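PDB 6I60: alpha-rhamnosidase from Dictyoglomus thermophilum, which probably hydrolyses terminal non-reducing alpha-L-rhamnose residues in alpha-L-rhamnosides, releasing the sugar from its conjugates. Local coordinates for residues D34-E38 against F39-P43; L44-K48 against K49-F53; W149-K152 against K153-Y157; L204-G208 against E209-D213; Q370-T373 against G374-I378. One frame throughout, in Å; residues are numbered along the deposited sequence.

Interaction 1 (D34-E38 against F39-P43)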
# COMPACT_ATOMS: atom_id res chain seq x y z
N ASP A 34 -14.57 -7.41 15.94
CA ASP A 34 -13.90 -6.76 14.81
C ASP A 34 -14.38 -7.35 13.49
O ASP A 34 -13.59 -7.80 12.65
CB ASP A 34 -12.38 -6.86 14.94
CG ASP A 34 -11.65 -5.89 14.03
OD1 ASP A 34 -12.33 -5.07 13.36
OD2 ASP A 34 -10.41 -5.94 13.98
N LEU A 35 -15.69 -7.35 13.30
CA LEU A 35 -16.30 -7.91 12.11
C LEU A 35 -16.12 -6.95 10.94
O LEU A 35 -16.52 -5.78 11.02
CB LEU A 35 -17.78 -8.21 12.35
CG LEU A 35 -18.08 -9.56 13.00
CD1 LEU A 35 -17.91 -9.47 14.51
CD2 LEU A 35 -19.47 -10.02 12.64
N LYS A 36 -15.51 -7.43 9.86
CA LYS A 36 -15.19 -6.61 8.71
C LYS A 36 -15.88 -7.17 7.47
O LYS A 36 -15.83 -8.38 7.22
CB LYS A 36 -13.68 -6.54 8.49
CG LYS A 36 -12.88 -6.16 9.73
CD LYS A 36 -11.80 -5.14 9.41
CE LYS A 36 -10.61 -5.29 10.35
NZ LYS A 36 -9.59 -6.23 9.81
N CYS A 37 -16.51 -6.29 6.71
CA CYS A 37 -17.00 -6.60 5.37
C CYS A 37 -16.14 -5.85 4.37
O CYS A 37 -15.94 -4.64 4.49
CB CYS A 37 -18.47 -6.20 5.21
SG CYS A 37 -19.10 -6.39 3.53
N GLU A 38 -15.61 -6.59 3.38
CA GLU A 38 -14.61 -6.06 2.46
C GLU A 38 -13.38 -5.54 3.21
O GLU A 38 -12.75 -4.56 2.79
CB GLU A 38 -15.19 -4.96 1.56
CG GLU A 38 -16.06 -5.48 0.43
CD GLU A 38 -15.31 -6.42 -0.49
OE1 GLU A 38 -14.70 -5.94 -1.46
OE2 GLU A 38 -15.34 -7.65 -0.24
N PHE A 39 -13.05 -6.19 4.33
CA PHE A 39 -11.90 -5.83 5.16
C PHE A 39 -12.01 -4.39 5.65
O PHE A 39 -11.01 -3.66 5.73
CB PHE A 39 -10.59 -6.05 4.41
CG PHE A 39 -10.41 -7.46 3.92
CD1 PHE A 39 -9.95 -8.45 4.76
CD2 PHE A 39 -10.72 -7.79 2.60
CE1 PHE A 39 -9.80 -9.75 4.31
CE2 PHE A 39 -10.57 -9.09 2.15
CZ PHE A 39 -10.10 -10.06 3.00
N THR A 40 -13.22 -3.97 6.01
CA THR A 40 -13.46 -2.63 6.52
C THR A 40 -14.62 -2.68 7.50
O THR A 40 -15.61 -3.37 7.26
CB THR A 40 -13.77 -1.64 5.38
OG1 THR A 40 -12.78 -1.78 4.35
CG2 THR A 40 -13.75 -0.21 5.91
N THR A 41 -14.49 -1.93 8.59
CA THR A 41 -15.55 -1.85 9.59
C THR A 41 -16.69 -1.01 9.04
O THR A 41 -16.53 0.20 8.81
CB THR A 41 -15.01 -1.26 10.89
OG1 THR A 41 -14.18 -2.22 11.55
CG2 THR A 41 -16.16 -0.88 11.82
N ASN A 42 -17.84 -1.65 8.82
CA ASN A 42 -19.05 -1.01 8.31
C ASN A 42 -18.77 -0.26 7.01
O ASN A 42 -18.74 0.98 7.01
CB ASN A 42 -19.64 -0.06 9.36
CG ASN A 42 -20.22 -0.79 10.55
OD1 ASN A 42 -20.80 -1.87 10.40
ND2 ASN A 42 -20.06 -0.22 11.73
N PRO A 43 -18.57 -0.97 5.91
CA PRO A 43 -18.25 -0.29 4.65
C PRO A 43 -19.48 0.36 4.03
O PRO A 43 -20.60 -0.14 4.13
CB PRO A 43 -17.73 -1.43 3.76
CG PRO A 43 -18.43 -2.63 4.27
CD PRO A 43 -18.63 -2.43 5.75

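Interaction 2 (L44-K48 against K49-F53)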
# COMPACT_ATOMS: atom_id res chain seq x y z
N LEU A 44 -19.24 1.50 3.38
CA LEU A 44 -20.28 2.26 2.69
C LEU A 44 -19.96 2.28 1.20
O LEU A 44 -19.04 2.98 0.77
CB LEU A 44 -20.39 3.68 3.25
CG LEU A 44 -21.19 4.70 2.45
CD1 LEU A 44 -22.64 4.25 2.29
CD2 LEU A 44 -21.12 6.07 3.10
N GLY A 45 -20.71 1.50 0.42
CA GLY A 45 -20.52 1.48 -1.02
C GLY A 45 -20.00 0.16 -1.56
O GLY A 45 -19.21 0.14 -2.50
N VAL A 46 -20.46 -0.94 -0.97
CA VAL A 46 -20.04 -2.27 -1.42
C VAL A 46 -20.66 -2.53 -2.79
O VAL A 46 -21.89 -2.64 -2.91
CB VAL A 46 -20.42 -3.35 -0.41
CG1 VAL A 46 -19.67 -4.63 -0.70
CG2 VAL A 46 -20.14 -2.87 1.01
N ASP A 47 -19.82 -2.63 -3.82
CA ASP A 47 -20.29 -2.96 -5.16
C ASP A 47 -20.06 -4.42 -5.52
O ASP A 47 -20.66 -4.90 -6.48
CB ASP A 47 -19.61 -2.06 -6.20
CG ASP A 47 -20.43 -0.83 -6.54
OD1 ASP A 47 -20.03 -0.07 -7.44
OD2 ASP A 47 -21.48 -0.63 -5.89
N LYS A 48 -19.21 -5.12 -4.78
CA LYS A 48 -19.00 -6.55 -5.00
C LYS A 48 -20.29 -7.30 -4.69
O LYS A 48 -20.83 -7.19 -3.58
CB LYS A 48 -17.86 -7.06 -4.12
CG LYS A 48 -16.61 -7.43 -4.89
CD LYS A 48 -15.73 -8.38 -4.08
CE LYS A 48 -14.67 -9.03 -4.96
NZ LYS A 48 -13.82 -8.03 -5.65
N LYS A 49 -20.79 -8.07 -5.66
CA LYS A 49 -22.00 -8.85 -5.44
C LYS A 49 -21.78 -9.93 -4.38
O LYS A 49 -22.72 -10.30 -3.68
CB LYS A 49 -22.46 -9.49 -6.75
CG LYS A 49 -22.75 -8.48 -7.85
CD LYS A 49 -24.22 -8.08 -7.87
CE LYS A 49 -24.49 -7.04 -8.95
NZ LYS A 49 -24.36 -7.60 -10.32
N ASN A 50 -20.55 -10.42 -4.25
CA ASN A 50 -20.18 -11.41 -3.23
C ASN A 50 -19.03 -10.84 -2.41
O ASN A 50 -17.86 -11.18 -2.64
CB ASN A 50 -19.80 -12.74 -3.87
CG ASN A 50 -20.88 -13.28 -4.78
OD1 ASN A 50 -21.11 -12.75 -5.86
ND2 ASN A 50 -21.54 -14.35 -4.34
N PRO A 51 -19.32 -9.95 -1.46
CA PRO A 51 -18.25 -9.38 -0.63
C PRO A 51 -17.63 -10.42 0.29
O PRO A 51 -18.11 -11.54 0.44
CB PRO A 51 -18.96 -8.28 0.16
CG PRO A 51 -20.40 -8.70 0.18
CD PRO A 51 -20.64 -9.39 -1.12
N ILE A 52 -16.53 -10.02 0.92
CA ILE A 52 -15.77 -10.88 1.82
C ILE A 52 -16.07 -10.49 3.26
O ILE A 52 -16.03 -9.31 3.62
CB ILE A 52 -14.26 -10.78 1.53
CG1 ILE A 52 -13.97 -11.14 0.07
CG2 ILE A 52 -13.48 -11.68 2.47
CD1 ILE A 52 -14.08 -12.62 -0.24
N PHE A 53 -16.39 -11.48 4.09
CA PHE A 53 -16.67 -11.29 5.50
C PHE A 53 -15.54 -11.89 6.34
O PHE A 53 -14.98 -12.93 5.98
CB PHE A 53 -18.00 -11.92 5.90
CG PHE A 53 -19.20 -11.23 5.30
CD1 PHE A 53 -19.79 -10.15 5.94
CD2 PHE A 53 -19.74 -11.67 4.10
CE1 PHE A 53 -20.89 -9.52 5.39
CE2 PHE A 53 -20.84 -11.04 3.55
CZ PHE A 53 -21.42 -9.97 4.19

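Interaction 3 (W149-K152 against K153-Y157)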
# COMPACT_ATOMS: atom_id res chain seq x y z
N TRP A 149 -22.53 12.53 -17.58
CA TRP A 149 -21.29 13.27 -17.40
C TRP A 149 -21.46 14.70 -17.89
O TRP A 149 -21.93 14.93 -19.01
CB TRP A 149 -20.15 12.58 -18.13
CG TRP A 149 -19.74 11.26 -17.54
CD1 TRP A 149 -20.30 10.04 -17.78
CD2 TRP A 149 -18.68 11.04 -16.60
NE1 TRP A 149 -19.65 9.07 -17.05
CE2 TRP A 149 -18.66 9.65 -16.32
CE3 TRP A 149 -17.75 11.87 -15.97
CZ2 TRP A 149 -17.74 9.09 -15.44
CZ3 TRP A 149 -16.84 11.30 -15.09
CH2 TRP A 149 -16.84 9.92 -14.83
N ILE A 150 -21.08 15.67 -17.06
CA ILE A 150 -21.23 17.08 -17.37
C ILE A 150 -19.86 17.74 -17.41
O ILE A 150 -18.90 17.27 -16.79
CB ILE A 150 -22.15 17.80 -16.36
CG1 ILE A 150 -21.69 17.50 -14.93
CG2 ILE A 150 -23.59 17.36 -16.54
CD1 ILE A 150 -22.28 18.43 -13.90
N THR A 151 -19.77 18.85 -18.15
CA THR A 151 -18.52 19.56 -18.33
C THR A 151 -18.80 20.99 -18.76
O THR A 151 -19.89 21.32 -19.22
CB THR A 151 -17.63 18.89 -19.38
OG1 THR A 151 -17.78 17.47 -19.31
CG2 THR A 151 -16.17 19.23 -19.16
N LYS A 152 -17.78 21.84 -18.59
CA LYS A 152 -17.75 23.12 -19.28
C LYS A 152 -17.48 22.90 -20.76
O LYS A 152 -17.02 21.85 -21.20
CB LYS A 152 -16.69 24.03 -18.68
CG LYS A 152 -17.10 24.70 -17.39
CD LYS A 152 -16.00 25.58 -16.83
CE LYS A 152 -15.56 26.63 -17.84
NZ LYS A 152 -16.30 27.90 -17.68
N LYS A 153 -17.78 23.93 -21.55
CA LYS A 153 -17.55 23.89 -22.99
C LYS A 153 -16.28 24.62 -23.41
O LYS A 153 -15.60 24.18 -24.35
CB LYS A 153 -18.76 24.47 -23.73
CG LYS A 153 -18.52 24.83 -25.19
CD LYS A 153 -19.76 25.47 -25.81
CE LYS A 153 -20.55 26.28 -24.79
NZ LYS A 153 -21.83 26.79 -25.36
N GLU A 154 -15.93 25.72 -22.73
CA GLU A 154 -14.74 26.48 -23.10
C GLU A 154 -13.47 25.73 -22.74
O GLU A 154 -12.66 25.41 -23.61
CB GLU A 154 -14.78 27.86 -22.43
CG GLU A 154 -13.41 28.49 -22.15
CD GLU A 154 -12.81 29.18 -23.36
OE1 GLU A 154 -11.57 29.18 -23.49
OE2 GLU A 154 -13.58 29.72 -24.18
N HIS A 155 -13.28 25.44 -21.45
CA HIS A 155 -12.10 24.74 -20.94
C HIS A 155 -10.80 25.45 -21.30
O HIS A 155 -10.18 25.14 -22.33
CB HIS A 155 -12.07 23.30 -21.46
CG HIS A 155 -12.47 22.29 -20.43
ND1 HIS A 155 -11.91 22.24 -19.18
CD2 HIS A 155 -13.39 21.29 -20.48
CE1 HIS A 155 -12.45 21.25 -18.49
NE2 HIS A 155 -13.35 20.66 -19.26
N LYS A 156 -10.36 26.38 -20.45
CA LYS A 156 -9.05 27.00 -20.62
C LYS A 156 -7.98 26.10 -20.01
O LYS A 156 -8.16 25.56 -18.91
CB LYS A 156 -9.03 28.39 -19.98
CG LYS A 156 -7.74 29.22 -20.22
CD LYS A 156 -6.99 28.86 -21.50
CE LYS A 156 -6.32 30.06 -22.15
NZ LYS A 156 -5.12 30.51 -21.38
N TYR A 157 -6.87 25.95 -20.73
CA TYR A 157 -5.75 25.12 -20.32
C TYR A 157 -4.45 25.84 -20.67
O TYR A 157 -4.44 26.83 -21.41
CB TYR A 157 -5.80 23.75 -20.99
CG TYR A 157 -5.82 23.83 -22.49
CD1 TYR A 157 -7.01 24.07 -23.18
CD2 TYR A 157 -4.66 23.67 -23.24
CE1 TYR A 157 -7.04 24.15 -24.55
CE2 TYR A 157 -4.68 23.75 -24.61
CZ TYR A 157 -5.87 23.99 -25.27
OH TYR A 157 -5.90 24.07 -26.64

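Interaction 4 (L204-G208 against E209-D213)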
# COMPACT_ATOMS: atom_id res chain seq x y z
N LEU A 204 -16.21 17.89 -2.92
CA LEU A 204 -17.66 17.97 -2.85
C LEU A 204 -18.10 18.86 -1.70
O LEU A 204 -17.55 18.79 -0.59
CB LEU A 204 -18.26 16.58 -2.68
CG LEU A 204 -19.77 16.51 -2.45
CD1 LEU A 204 -20.53 16.91 -3.71
CD2 LEU A 204 -20.17 15.13 -1.99
N TYR A 205 -19.10 19.70 -1.96
CA TYR A 205 -19.68 20.59 -0.96
C TYR A 205 -21.20 20.50 -1.03
O TYR A 205 -21.77 20.39 -2.11
CB TYR A 205 -19.24 22.04 -1.17
CG TYR A 205 -17.77 22.28 -0.91
CD1 TYR A 205 -17.31 22.58 0.37
CD2 TYR A 205 -16.84 22.20 -1.94
CE1 TYR A 205 -15.97 22.80 0.61
CE2 TYR A 205 -15.49 22.41 -1.70
CZ TYR A 205 -15.06 22.71 -0.43
OH TYR A 205 -13.73 22.93 -0.19
N ILE A 206 -21.84 20.55 0.14
CA ILE A 206 -23.30 20.54 0.23
C ILE A 206 -23.70 21.59 1.25
O ILE A 206 -23.36 21.47 2.44
CB ILE A 206 -23.86 19.16 0.63
CG1 ILE A 206 -23.81 18.21 -0.57
CG2 ILE A 206 -25.28 19.29 1.15
CD1 ILE A 206 -24.62 16.95 -0.38
N ASN A 207 -24.42 22.62 0.80
CA ASN A 207 -24.89 23.71 1.66
C ASN A 207 -23.74 24.41 2.37
O ASN A 207 -23.90 24.94 3.48
CB ASN A 207 -25.93 23.21 2.67
CG ASN A 207 -27.23 22.78 2.02
OD1 ASN A 207 -27.73 23.45 1.11
ND2 ASN A 207 -27.77 21.66 2.47
N GLY A 208 -22.56 24.41 1.75
CA GLY A 208 -21.42 25.16 2.24
C GLY A 208 -20.37 24.33 2.96
O GLY A 208 -19.24 24.81 3.13
N GLU A 209 -20.71 23.12 3.39
CA GLU A 209 -19.80 22.29 4.17
C GLU A 209 -19.12 21.26 3.28
O GLU A 209 -19.75 20.68 2.40
CB GLU A 209 -20.55 21.59 5.31
CG GLU A 209 -21.31 22.53 6.22
CD GLU A 209 -22.68 21.99 6.59
OE1 GLU A 209 -23.03 22.01 7.79
OE2 GLU A 209 -23.41 21.55 5.68
N ARG A 210 -17.83 21.05 3.52
CA ARG A 210 -17.10 19.99 2.84
C ARG A 210 -17.59 18.63 3.32
O ARG A 210 -17.92 18.45 4.50
CB ARG A 210 -15.60 20.13 3.08
CG ARG A 210 -14.73 19.56 1.98
CD ARG A 210 -13.35 19.21 2.51
NE ARG A 210 -12.37 18.97 1.46
CZ ARG A 210 -11.92 17.77 1.11
NH1 ARG A 210 -11.02 17.65 0.15
NH2 ARG A 210 -12.36 16.69 1.74
N ILE A 211 -17.63 17.67 2.41
CA ILE A 211 -18.30 16.40 2.67
C ILE A 211 -17.30 15.32 3.06
O ILE A 211 -17.42 14.70 4.12
CB ILE A 211 -19.14 15.96 1.46
CG1 ILE A 211 -20.28 16.95 1.21
CG2 ILE A 211 -19.67 14.55 1.65
CD1 ILE A 211 -21.22 17.12 2.39
N GLY A 212 -16.31 15.09 2.20
CA GLY A 212 -15.43 13.96 2.38
C GLY A 212 -14.37 14.18 3.45
O GLY A 212 -13.92 15.30 3.69
N ASP A 213 -14.00 13.08 4.10
CA ASP A 213 -12.84 13.05 4.99
C ASP A 213 -11.57 12.65 4.26
O ASP A 213 -10.56 12.35 4.90
CB ASP A 213 -13.10 12.08 6.15

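Interaction 5 (Q370-T373 against G374-I378)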
# COMPACT_ATOMS: atom_id res chain seq x y z
N GLN A 370 12.08 15.84 8.35
CA GLN A 370 11.71 14.54 7.83
C GLN A 370 11.23 14.71 6.40
O GLN A 370 10.48 15.65 6.10
CB GLN A 370 10.61 13.89 8.69
CG GLN A 370 9.94 12.68 8.05
CD GLN A 370 10.80 11.43 8.13
OE1 GLN A 370 11.36 11.11 9.17
NE2 GLN A 370 10.91 10.72 7.01
N ASN A 371 11.67 13.82 5.52
CA ASN A 371 11.21 13.79 4.13
C ASN A 371 9.86 13.08 4.09
O ASN A 371 9.78 11.86 4.26
CB ASN A 371 12.24 13.08 3.25
CG ASN A 371 12.01 13.32 1.78
OD1 ASN A 371 10.93 13.74 1.36
ND2 ASN A 371 13.03 13.04 0.97
N TYR A 372 8.79 13.85 3.87
CA TYR A 372 7.45 13.29 3.84
C TYR A 372 6.72 13.70 2.56
O TYR A 372 7.34 14.24 1.64
CB TYR A 372 6.65 13.72 5.07
CG TYR A 372 6.33 15.19 5.14
CD1 TYR A 372 7.34 16.13 5.34
CD2 TYR A 372 5.03 15.65 5.01
CE1 TYR A 372 7.05 17.49 5.41
CE2 TYR A 372 4.73 17.00 5.08
CZ TYR A 372 5.74 17.91 5.28
OH TYR A 372 5.45 19.26 5.34
N THR A 373 5.42 13.45 2.50
CA THR A 373 4.63 13.73 1.31
C THR A 373 3.37 14.50 1.67
O THR A 373 2.82 14.35 2.77
CB THR A 373 4.24 12.45 0.57
OG1 THR A 373 3.71 11.50 1.50
CG2 THR A 373 5.45 11.85 -0.11
N GLY A 374 2.91 15.31 0.73
CA GLY A 374 1.73 16.12 0.94
C GLY A 374 1.93 17.57 0.55
O GLY A 374 2.55 17.87 -0.47
N TRP A 375 1.42 18.48 1.37
CA TRP A 375 1.54 19.90 1.12
C TRP A 375 1.67 20.62 2.46
O TRP A 375 1.80 19.98 3.51
CB TRP A 375 0.34 20.41 0.31
CG TRP A 375 -0.99 20.07 0.91
CD1 TRP A 375 -1.58 20.65 1.99
CD2 TRP A 375 -1.90 19.05 0.46
NE1 TRP A 375 -2.79 20.07 2.25
CE2 TRP A 375 -3.02 19.08 1.32
CE3 TRP A 375 -1.88 18.12 -0.58
CZ2 TRP A 375 -4.10 18.22 1.17
CZ3 TRP A 375 -2.96 17.27 -0.73
CH2 TRP A 375 -4.05 17.32 0.14
N ILE A 376 1.63 21.95 2.42
CA ILE A 376 1.71 22.75 3.63
C ILE A 376 0.52 23.70 3.66
O ILE A 376 -0.14 23.95 2.65
CB ILE A 376 3.03 23.55 3.72
CG1 ILE A 376 3.09 24.64 2.65
CG2 ILE A 376 4.24 22.62 3.60
CD1 ILE A 376 3.73 25.91 3.13
N LYS A 377 0.24 24.21 4.85
CA LYS A 377 -0.77 25.24 5.06
C LYS A 377 -0.09 26.49 5.58
O LYS A 377 0.67 26.42 6.55
CB LYS A 377 -1.85 24.77 6.04
CG LYS A 377 -2.80 25.88 6.47
CD LYS A 377 -3.97 25.33 7.26
CE LYS A 377 -4.16 26.09 8.56
NZ LYS A 377 -3.43 25.46 9.69
N ILE A 378 -0.34 27.62 4.93
CA ILE A 378 0.29 28.88 5.29
C ILE A 378 -0.76 29.80 5.91
O ILE A 378 -1.94 29.76 5.55
CB ILE A 378 0.97 29.55 4.07
CG1 ILE A 378 1.93 30.65 4.52
CG2 ILE A 378 -0.07 30.10 3.09
CD1 ILE A 378 2.67 31.32 3.38

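Interaction 1 (D34-E38 against F39-P43)
Cys37 and Pro43 meet on the apolar side of a tight chain reversal, with Pro43 CG 3.7 Å from Cys37 CB. The thiol lies opposite its own backbone N (chi1 174°), a position that also brings SG to 3.9 Å from Pro43 CG. Lys36 covers another part of the turn with its aliphatic stem. Its CB lies 3.6 Å from Thr40 N and its CD 3.8 Å from Phe39 C, the methylenes running along the peptide that joins Phe39 to Thr40. Glu38 and Phe39 both have left-handed backbone conformations. Cys37 N donates to Thr40 O at 3.1 Å, while the return bond from Thr40 N to Cys37 O is weak. Phe39 holds CG beside its own N and anti to its carbonyl carbon (chi1 -56°), which folds the ring back obliquely toward the preceding carbonyl, CD2 being 3.5 Å from Glu38 C. Cutting this ring back to an alanine would probably uncover the Glu38 peptide and leave a gap beside Ile52. The Glu38 carboxylate is gripped from elsewhere, by Ile52 N and by a salt bridge to Arg528 of helix 524-535. Strand 35-37 is an outer strand of a three-stranded sheet, next to strand 52-56. Leu35 reaches Trp115 and Val117 of strand 112-120, while Cys37 and Pro43 both rest on Phe135 of strand 133-137.

Interaction 2 (L44-K48 against K49-F53)
Val46 and Pro51 make the apolar contact of this loop. CG1 of Val46, placed opposite its backbone N (chi1 -165°), reaches to 3.8 Å from Pro51 CB, and the two side chains cross at about a right angle. A second group of contacts sets carbon against backbone. Another atom of the proline ring meets the turn itself, with Pro51 CD 3.3 Å from Lys48 O. Lys48 lays its methylenes along the following residues: CD comes to 3.8 Å from Asn50 O before the chain bends at chi4 and carries NZ off toward Glu584, a long and weak ion pair. No hydrogen bond joins 44-48 to 49-53; what links them, apart from the chain itself, is van der Waals contact.

The polar groups look outward to other parts of the chain. Asp47 is buried, and each carboxylate oxygen has a partner, OD1 the hydroxyl of Tyr229 and OD2 the backbone N of Met140. Asn50 ND2 donates to Tyr102 O, and its side chain lies about 3 Å from a bound triethylene glycol, probably left from crystallisation.

The loop carries the chain between two sheets of the immunoglobulin-like domain. The weakly bonded strand 44-46 runs parallel to strand 133-137 at the margin of one sheet, whereas strand 52-56 is the middle strand of the other, between 35-37 and 99-101. Phe53 packs between the two sheets, edge-to-face with Trp115 and Phe135.

Interaction 3 (W149-K152 against K153-Y157)
Thr151 and His155 cross at about a right angle, with the threonine methyl meeting the imidazole at its edge. CG2 lies near the ring plane, 3.2 Å from His155 NE2 and 3.7 Å from His155 CD2. The methyl stands opposite the backbone N of Thr151, which puts OG1 on the N side and leaves CG2 to meet the ring edge. With a phi of 57° and a chi1 of -104°, His155 brings the end of its ring back toward Thr151. Its CD2 also comes to 3.7 Å from Lys152 O, which approaches the ring obliquely. Beyond the loop the imidazole is stacked on Phe262, and NE2 makes a weak hydrogen bond to Pro263 O.

Lys152 takes a different course. Its chain bends at chi3 (56°) and chi4, and NZ forms a salt bridge with Glu325 while the side chain makes a cation-pi contact with Tyr291. This buried lysine therefore has both a carboxylate and an aromatic ring to hold it.

What results is a connecting loop between two antiparallel-paired strands: strand 150-151 pairs with 325-329, and strand 157-160 with 171-184. The histidine ring, stacked on Phe262 and touching Tyr291, ties this strand-to-strand connection to neighbouring aromatics.

Interaction 4 (L204-G208 against E209-D213)
Ile206 and Glu209 close a beta hairpin with a two-residue loop, a type I' turn with Asn207 and Gly208 at its corner, a classic Asn-Gly pairing for this turn. Ile206 N donates to Glu209 O at 3.1 Å, nearly straight at 165°. The return bond, Glu209 N to Ile206 O at 3.3 Å, is as straight but approaches from above the carbonyl plane. Beyond the non-hydrogen-bonded pair Tyr205 and Arg210, Ile211 N reaches Leu204 O at 3.2 Å.

On one face the Tyr205 ring lies against the stem of Arg210, its CE1 3.7 Å from both CB and CG of the arginine. Ring and guanidinium planes stand 82° apart. A leucine in place of Tyr205 would probably leave part of that stem uncovered and Glu203 OE1 without its weak hydroxyl partner. Ile211 CG1, beside its backbone N (chi1 -65°), lies 3.7 Å from Leu204 CD2, and Ile211 CD1 lies 3.8 Å from Ile206 CB.

The extended Arg210 carries its charge to a salt bridge with Glu203; NH2 hydrogen-bonds Arg214 O and, weakly, Gly212 O. Asn207 fastens the turn to Ala244 N and Asn237 O. The chemistry thus divides: Leu204, Ile206 and Ile211 pack on Val194 and Tyr232, while charge on the Tyr205 face ties the hairpin to the chain before and after it.

Interaction 5 (Q370-T373 against G374-I378)
Tyr372 and Ile376 meet across a sharp corner in the chain, and the contact is a light one: the phenol OH sits 4.0 Å from Ile376 CG2, the two side chains crossing at about a right angle. Tyr372 takes the crowded position between its backbone N and carbonyl carbon (chi1 67°), which sends the ring across the inside of the bend. The OH also lies 4.1 Å from Trp375 O, too far for a bond. Other aromatic rings pack on the tyrosine, Phe368 edge-to-face and Phe436 at an intermediate angle, with Trp484 touching as well.

Hydrogen bonds hold each arm separately, and none runs from one segment to the other. Gln370 NE2 donates to Asn371 O at 3.2 Å, in line at 168° but from above the carbonyl plane, and also serves Thr801 O. Thr373 OG1 bonds Val458 O, the Trp375 indole NH reaches Glu428 weakly, and Lys377 forms a salt bridge with Glu454.

The backbone makes the corner. Strands 371-373 and 375-378 point 85° apart, and between them Gly374 adopts angles at which a beta carbon would collide with the carbonyl O of Thr373.

Such a bend lets one run of chain serve two sheets of the concanavalin-like domain. Strand 371-373 pairs antiparallel with 434-436, and 375-380 lies between 453-458 and 425-427. Gln370, Tyr372 and Thr373 also touch helix 473-488, which places the corner at the border with the six-hairpin glycosidase region, in keeping with a beta-sandwich packed against a helical catalytic domain.

Overall arrangement
Interactions 1 and 2 belong together: successive loops of the immunoglobulin-like domain, they touch where Glu38 N probably bonds Ile52 O at 2.8 Å, and both reach the sheet containing strands 35-37 and 52-56. Interactions 3 and 4, with centres about 22 Å apart, are linked through the paired strands 171-184 and 242-250. Interaction 5 stands apart, coming within about 7 Å of interaction 4 at nearest atoms without touching it. Interactions 3 and 5 are buried, whereas 1, 2 and 4 are only partly so. Chemistry does not follow burial: cross-segment backbone bonds shape the reversals of 1 and 4, while 2, 3 and 5 have none and depend on side-chain contacts and on partners elsewhere in the fold.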